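Local coordinates for protein SidF, inhibitor of growth family, member 3 (Legionella pneumophila subsp. pneumophila, PDB 4FYE) that acts as a Legionella phosphoinositide phosphatase, probably removing phosphate from the inositol head groups of phosphatidylinositol phosphates in membranes, at residues 70-75 / 120-125; 125-130 / 730-735; 696-701 / 726-731. The protein carries 1 engineered substitution. One frame throughout, in Å; residues are numbered along the deposited sequence.

How the contacts relate
Three contacts lie in a row at one flank of SidF, contact 2 touching the other two, and illustrate how loops are fixed by helix starts and Asx turns. Contacts 1 and 2 share A125, with centres about 12 Å apart; contacts 2 and 3 share N730 and G731, with centres about 11 Å apart. The F130 ring bridges this second pair, its CZ 3.5 Å from R698 O and its CD1 3.5 Å from A728 O. Contacts 1 and 3 do not touch, their nearest atoms lying about 10 Å apart. Contact 3 abuts helix 652-668, which follows strand 641-645, an order consistent with the strand-loop-helix around the P-loop of cysteine-based phosphatases.

Contact 1 of 3, residues 70-75 / 120-125; sequences DVIQEA and IPSDKA
The carbonyl oxygen of A125 is approached by two donors from the start of helix 71-92. V71 N gives it a nearly straight hydrogen bond of 3.0 Å (165° at the hydrogen), and D70 CA adds a weaker C-H...O contact to the same A125 O at 3.5 Å. The amide of V71 belongs to the first turn of the helix, where backbone N-H groups lack acceptors from within the helix, and here the loop supplies one. D70 is the N-cap residue. Its CG stands opposite the backbone N (chi1 178°), which sets the carboxylate off the N-terminal end of the first turn, where OD1 takes a weak capping bond from Q73 N, 3.5 Å long; the same OD1 lies 3.8 Å from A125 CB. That methyl is the apolar centre of the contact. I72 extends its side chain until CD1 reaches A125 CB at 4.0 Å, and the same CD1 lies 3.9 Å from I120 O. V71 CG2 faces both loop residues, 4.2 Å from A125 CB and 4.3 Å from I120 CG2. This is a capped helix start receiving the loop that leaves helix 98-119. Helix 136-163 packs against both segments, F141 and L145 on V71, Q144 and V148 on I120, while E74 packs on F733, V736 and F739 of helix 733-741 and its OE2 is hydrogen-bonded to S715 and Y34.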
# COMPACT_ATOMS: atom_id res chain seq x y z
N ASP A 70 20.20 -0.20 14.81
CA ASP A 70 21.54 -0.42 15.29
C ASP A 70 22.52 -0.07 14.16
O ASP A 70 22.49 -0.75 13.13
CB ASP A 70 21.66 -1.89 15.68
CG ASP A 70 23.09 -2.25 16.18
OD1 ASP A 70 24.08 -1.65 15.69
OD2 ASP A 70 23.22 -3.14 17.05
N VAL A 71 23.38 0.94 14.31
CA VAL A 71 24.17 1.39 13.12
C VAL A 71 25.23 0.41 12.61
O VAL A 71 25.48 0.29 11.41
CB VAL A 71 24.76 2.81 13.20
CG1 VAL A 71 23.65 3.83 13.27
CG2 VAL A 71 25.68 2.98 14.36
N ILE A 72 25.81 -0.35 13.51
CA ILE A 72 26.62 -1.49 13.05
C ILE A 72 25.91 -2.46 12.10
O ILE A 72 26.44 -2.77 11.03
CB ILE A 72 27.25 -2.25 14.21
CG1 ILE A 72 28.10 -1.24 14.98
CG2 ILE A 72 28.17 -3.37 13.67
CD1 ILE A 72 28.67 -1.85 16.27
N GLN A 73 24.73 -2.92 12.50
CA GLN A 73 23.94 -3.81 11.67
C GLN A 73 23.58 -3.18 10.34
O GLN A 73 23.71 -3.83 9.33
CB GLN A 73 22.69 -4.33 12.38
CG GLN A 73 22.99 -5.07 13.66
CD GLN A 73 23.81 -6.31 13.39
OE1 GLN A 73 23.43 -7.14 12.54
NE2 GLN A 73 24.96 -6.42 14.06
N GLU A 74 23.18 -1.91 10.34
CA GLU A 74 22.77 -1.27 9.11
C GLU A 74 23.98 -1.08 8.20
O GLU A 74 23.89 -1.21 6.99
CB GLU A 74 22.12 0.11 9.39
CG GLU A 74 20.85 0.02 10.25
CD GLU A 74 19.68 -0.71 9.57
OE1 GLU A 74 19.66 -0.89 8.33
OE2 GLU A 74 18.77 -1.13 10.28
N ALA A 75 25.10 -0.71 8.80
CA ALA A 75 26.36 -0.67 8.08
C ALA A 75 26.70 -2.01 7.43
O ALA A 75 27.06 -2.03 6.26
CB ALA A 75 27.47 -0.25 9.00
N ILE A 120 33.15 2.00 16.57
CA ILE A 120 31.83 2.24 17.10
C ILE A 120 31.61 1.31 18.29
O ILE A 120 31.52 0.08 18.11
CB ILE A 120 30.72 2.03 16.04
CG1 ILE A 120 31.06 2.74 14.70
CG2 ILE A 120 29.39 2.54 16.56
CD1 ILE A 120 31.49 4.20 14.84
N PRO A 121 31.54 1.89 19.52
CA PRO A 121 31.20 1.02 20.68
C PRO A 121 29.78 0.55 20.59
O PRO A 121 28.92 1.32 20.21
CB PRO A 121 31.43 1.91 21.91
CG PRO A 121 31.50 3.34 21.37
CD PRO A 121 32.00 3.23 19.95
N SER A 122 29.58 -0.73 20.89
CA SER A 122 28.34 -1.44 20.77
C SER A 122 27.15 -0.76 21.41
O SER A 122 26.06 -0.74 20.84
CB SER A 122 28.51 -2.81 21.37
OG SER A 122 28.89 -3.67 20.33
N ASP A 123 27.38 -0.17 22.56
CA ASP A 123 26.31 0.38 23.34
C ASP A 123 26.00 1.81 22.97
O ASP A 123 24.95 2.32 23.35
CB ASP A 123 26.58 0.24 24.84
CG ASP A 123 26.09 -1.11 25.39
OD1 ASP A 123 25.04 -1.63 24.91
OD2 ASP A 123 26.75 -1.66 26.30
N LYS A 124 26.85 2.48 22.19
CA LYS A 124 26.38 3.73 21.65
C LYS A 124 25.79 3.49 20.25
O LYS A 124 25.28 4.40 19.63
CB LYS A 124 27.44 4.79 21.61
CG LYS A 124 28.12 5.16 22.94
CD LYS A 124 29.21 6.19 22.59
CE LYS A 124 30.10 6.60 23.76
NZ LYS A 124 29.28 7.16 24.87
N ALA A 125 25.84 2.27 19.76
CA ALA A 125 25.41 2.00 18.38
C ALA A 125 23.91 1.91 18.26
O ALA A 125 23.40 1.91 17.17
CB ALA A 125 26.04 0.71 17.89

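Contact 2 of 3, residues 125-130 / 730-735; sequences AKADLF and NGLFGK
L129 and N730 bring the backbones closest, CA to CA 5.3 Å, and the end-to-end directions of the touching parts are 140° apart. Two Asx turns shape the meeting, one in each segment. In the first, D128 OD1 accepts from F130 N at 3.0 Å, the donor standing well above the carboxylate plane. In the second, N730 OD1 accepts from L732 N at 3.1 Å, and this turn leads the chain through G731, at positive phi, toward helix 733-741. With CG lodged between its own backbone N and carbonyl carbon (chi1 63°), N730 lays its amide across the L129 peptide, CG only 3.2 Å from L129 O. The amide nitrogen gives a bent, weak bond to D128 O (ND2 to O 3.0 Å, 123° at the hydrogen), its stronger partner being the carbonyl of S131 just beyond the segment. Both ends of the amide are thereby used, which should fix its rotation. Beside it the apolar side chains pack. L129 and L732 lie alongside, pointing opposite ways, with L129 CD2 3.8 Å from L732 CB, and L732 CD1 meets A127 CB at 3.8 Å. The L129 side chain stands roughly perpendicular to those of N730 and F733. D128 OD2 is salt-bridged to R63, which ties the loop to a further part of the chain. L129 CB sits over the centre of one face of the F130 ring, while its CD1 branch reaches F733 CD2 at 3.8 Å.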
# COMPACT_ATOMS: atom_id res chain seq x y z
N ALA A 125 25.84 2.27 19.76
CA ALA A 125 25.41 2.00 18.38
C ALA A 125 23.91 1.91 18.26
O ALA A 125 23.40 1.91 17.17
CB ALA A 125 26.04 0.71 17.89
N LYS A 126 23.20 1.80 19.36
CA LYS A 126 21.77 1.46 19.25
C LYS A 126 20.92 2.67 19.55
O LYS A 126 21.26 3.45 20.43
CB LYS A 126 21.35 0.28 20.15
CG LYS A 126 22.19 -0.99 19.96
CD LYS A 126 21.56 -2.18 20.71
CE LYS A 126 22.58 -2.88 21.59
NZ LYS A 126 22.02 -3.71 22.71
N ALA A 127 19.83 2.82 18.83
CA ALA A 127 18.93 3.93 19.09
C ALA A 127 17.82 3.41 19.96
O ALA A 127 17.62 2.22 20.04
CB ALA A 127 18.36 4.49 17.80
N ASP A 128 17.12 4.32 20.63
CA ASP A 128 15.84 4.01 21.23
C ASP A 128 14.80 4.91 20.56
O ASP A 128 14.86 6.16 20.66
CB ASP A 128 15.87 4.24 22.72
CG ASP A 128 14.46 4.00 23.38
OD1 ASP A 128 13.54 3.38 22.74
OD2 ASP A 128 14.27 4.44 24.55
N LEU A 129 13.90 4.28 19.84
CA LEU A 129 12.85 4.94 19.06
C LEU A 129 11.76 5.52 19.94
O LEU A 129 10.99 6.37 19.45
CB LEU A 129 12.13 3.94 18.17
CG LEU A 129 12.80 3.49 16.85
CD1 LEU A 129 11.79 2.72 16.03
CD2 LEU A 129 13.38 4.61 16.02
N PHE A 130 11.70 5.14 21.22
CA PHE A 130 10.47 5.46 21.95
C PHE A 130 10.78 6.39 23.05
O PHE A 130 10.11 6.46 24.01
CB PHE A 130 9.84 4.21 22.49
CG PHE A 130 9.57 3.23 21.41
CD1 PHE A 130 8.74 3.60 20.30
CD2 PHE A 130 10.19 1.97 21.42
CE1 PHE A 130 8.52 2.71 19.27
CE2 PHE A 130 9.97 1.09 20.37
CZ PHE A 130 9.12 1.46 19.29
N ASN A 730 10.21 8.10 17.27
CA ASN A 730 10.72 9.42 17.17
C ASN A 730 11.42 9.68 15.79
O ASN A 730 12.18 10.63 15.67
CB ASN A 730 11.69 9.60 18.30
CG ASN A 730 12.94 8.63 18.22
OD1 ASN A 730 13.18 7.96 17.23
ND2 ASN A 730 13.75 8.63 19.27
N GLY A 731 11.20 8.78 14.82
CA GLY A 731 11.67 8.93 13.44
C GLY A 731 13.12 8.52 13.20
O GLY A 731 13.60 8.63 12.09
N LEU A 732 13.84 8.03 14.21
CA LEU A 732 15.27 7.72 13.98
C LEU A 732 15.62 6.71 12.87
O LEU A 732 16.77 6.70 12.35
CB LEU A 732 15.97 7.31 15.29
CG LEU A 732 16.28 8.52 16.19
CD1 LEU A 732 17.00 8.04 17.45
CD2 LEU A 732 17.12 9.53 15.42
N PHE A 733 14.69 5.81 12.55
CA PHE A 733 14.85 5.01 11.35
C PHE A 733 15.04 5.86 10.09
O PHE A 733 15.67 5.38 9.14
CB PHE A 733 13.76 3.90 11.19
CG PHE A 733 14.18 2.56 11.78
CD1 PHE A 733 15.36 1.96 11.37
CD2 PHE A 733 13.40 1.91 12.72
CE1 PHE A 733 15.77 0.73 11.89
CE2 PHE A 733 13.79 0.67 13.24
CZ PHE A 733 14.99 0.08 12.83
N GLY A 734 14.55 7.12 10.09
CA GLY A 734 14.78 8.02 8.95
C GLY A 734 16.24 8.31 8.65
O GLY A 734 16.66 8.32 7.49
N LYS A 735 17.04 8.47 9.70
CA LYS A 735 18.49 8.73 9.58
C LYS A 735 19.23 7.53 9.04
O LYS A 735 20.20 7.68 8.35
CB LYS A 735 19.12 9.11 10.94
CG LYS A 735 18.38 10.13 11.78
CD LYS A 735 18.43 11.51 11.14
CE LYS A 735 17.28 12.37 11.71
NZ LYS A 735 17.01 13.59 10.86

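Contact 3 of 3, residues 696-701 / 726-731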
# COMPACT_ATOMS: atom_id res chain seq x y z
N LEU A 696 0.62 -0.56 21.44
CA LEU A 696 0.40 -1.14 20.11
C LEU A 696 1.20 -0.34 19.10
O LEU A 696 1.87 -0.89 18.23
CB LEU A 696 -1.08 -1.09 19.73
CG LEU A 696 -1.67 -2.22 18.87
CD1 LEU A 696 -2.92 -1.81 18.10
CD2 LEU A 696 -0.75 -2.98 17.93
N ASP A 697 1.10 0.98 19.19
CA ASP A 697 1.70 1.79 18.16
C ASP A 697 3.21 1.43 18.12
O ASP A 697 3.78 1.40 17.07
CB ASP A 697 1.41 3.29 18.42
CG ASP A 697 1.54 4.16 17.15
OD1 ASP A 697 1.33 3.66 16.01
OD2 ASP A 697 1.81 5.38 17.31
N ARG A 698 3.82 1.09 19.26
CA ARG A 698 5.22 0.78 19.34
C ARG A 698 5.52 -0.42 18.51
O ARG A 698 6.61 -0.54 17.96
CB ARG A 698 5.68 0.58 20.78
CG ARG A 698 5.82 1.89 21.53
CD ARG A 698 6.30 1.66 22.91
NE ARG A 698 6.58 2.92 23.60
CZ ARG A 698 6.94 3.00 24.89
NH1 ARG A 698 7.01 1.89 25.62
NH2 ARG A 698 7.24 4.19 25.47
N GLU A 699 4.54 -1.25 18.27
CA GLU A 699 4.85 -2.50 17.58
C GLU A 699 5.05 -2.25 16.07
O GLU A 699 5.88 -2.90 15.43
CB GLU A 699 3.74 -3.54 17.77
CG GLU A 699 3.48 -4.05 19.19
CD GLU A 699 4.67 -4.77 19.78
OE1 GLU A 699 4.60 -5.08 20.97
OE2 GLU A 699 5.69 -5.02 19.08
N LEU A 700 4.31 -1.27 15.54
CA LEU A 700 4.10 -1.14 14.10
C LEU A 700 5.28 -0.64 13.26
O LEU A 700 5.26 -0.71 12.04
CB LEU A 700 2.86 -0.28 13.85
CG LEU A 700 1.76 -0.76 14.80
CD1 LEU A 700 0.64 0.26 14.80
CD2 LEU A 700 1.27 -2.13 14.35
N THR A 701 6.36 -0.17 13.85
CA THR A 701 7.45 0.32 12.93
C THR A 701 8.32 -0.80 12.47
O THR A 701 9.11 -0.69 11.50
CB THR A 701 8.32 1.39 13.57
OG1 THR A 701 8.31 1.16 14.99
CG2 THR A 701 7.71 2.79 13.23
N ASN A 726 1.38 12.15 17.17
CA ASN A 726 0.86 11.16 16.20
C ASN A 726 1.53 9.80 16.13
O ASN A 726 0.91 8.88 15.58
CB ASN A 726 0.81 11.71 14.77
CG ASN A 726 -0.25 12.80 14.60
OD1 ASN A 726 -1.21 12.83 15.35
ND2 ASN A 726 -0.07 13.70 13.60
N PHE A 727 2.76 9.66 16.68
CA PHE A 727 3.47 8.40 16.58
C PHE A 727 4.26 8.04 17.84
O PHE A 727 4.87 8.90 18.49
CB PHE A 727 4.40 8.47 15.36
CG PHE A 727 3.67 8.56 14.05
CD1 PHE A 727 3.19 7.43 13.43
CD2 PHE A 727 3.47 9.80 13.42
CE1 PHE A 727 2.50 7.53 12.22
CE2 PHE A 727 2.82 9.89 12.21
CZ PHE A 727 2.31 8.75 11.62
N ALA A 728 4.24 6.76 18.18
CA ALA A 728 5.01 6.22 19.29
C ALA A 728 6.50 6.47 19.09
O ALA A 728 7.23 6.78 20.03
CB ALA A 728 4.74 4.75 19.41
N ASP A 729 6.97 6.38 17.86
CA ASP A 729 8.42 6.44 17.63
C ASP A 729 8.91 7.89 17.28
O ASP A 729 8.14 8.79 17.01
CB ASP A 729 8.82 5.50 16.52
CG ASP A 729 8.45 6.06 15.18
OD1 ASP A 729 7.23 6.05 14.91
OD2 ASP A 729 9.33 6.61 14.44
N ASN A 730 10.21 8.10 17.27
CA ASN A 730 10.72 9.42 17.17
C ASN A 730 11.42 9.68 15.79
O ASN A 730 12.18 10.63 15.67
CB ASN A 730 11.69 9.60 18.30
CG ASN A 730 12.94 8.63 18.22
OD1 ASN A 730 13.18 7.96 17.23
ND2 ASN A 730 13.75 8.63 19.27
N GLY A 731 11.20 8.78 14.82
CA GLY A 731 11.67 8.93 13.44
C GLY A 731 13.12 8.52 13.20
O GLY A 731 13.60 8.63 12.09
O HOH W 1 6.23 5.54 22.45
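D697 lays its OD2 against F727 CA and A728 N, its carboxylate reaching from the helix to the loop backbone. With CG swung opposite the backbone N (chi1 -158°), OD2 accepts from A728 N at 2.9 Å, the donor standing 43° out of the carboxylate plane. OD2 also forms a salt bridge with R684, so one buried oxygen holds both a loop amide and a charged partner. The A728 methyl points toward the 696-701 segment, CB 3.7 Å from R698 CG. Beyond that point the R698 chain runs extended, and NE donates its N-H to a water 2.9 Å away, which lies in the guanidinium plane at its edge; the water in turn donates to A728 O. The N-H and the C=O of A728 are thus held by D697 directly and by R698 through water. Farther on, T701 CG2 touches D729 OD1 at 3.7 Å. That carboxylate is salt-bridged to R655, and its OD2 accepts from G731 N in an Asx turn. The contact brings the segment 696-701, at the junction of helices 692-699 and 701-712, against the loop before helix 733-741. Helix 652-668 supplies R655 and Q658 beside it, and F679 of helix 678-681 lies against D697.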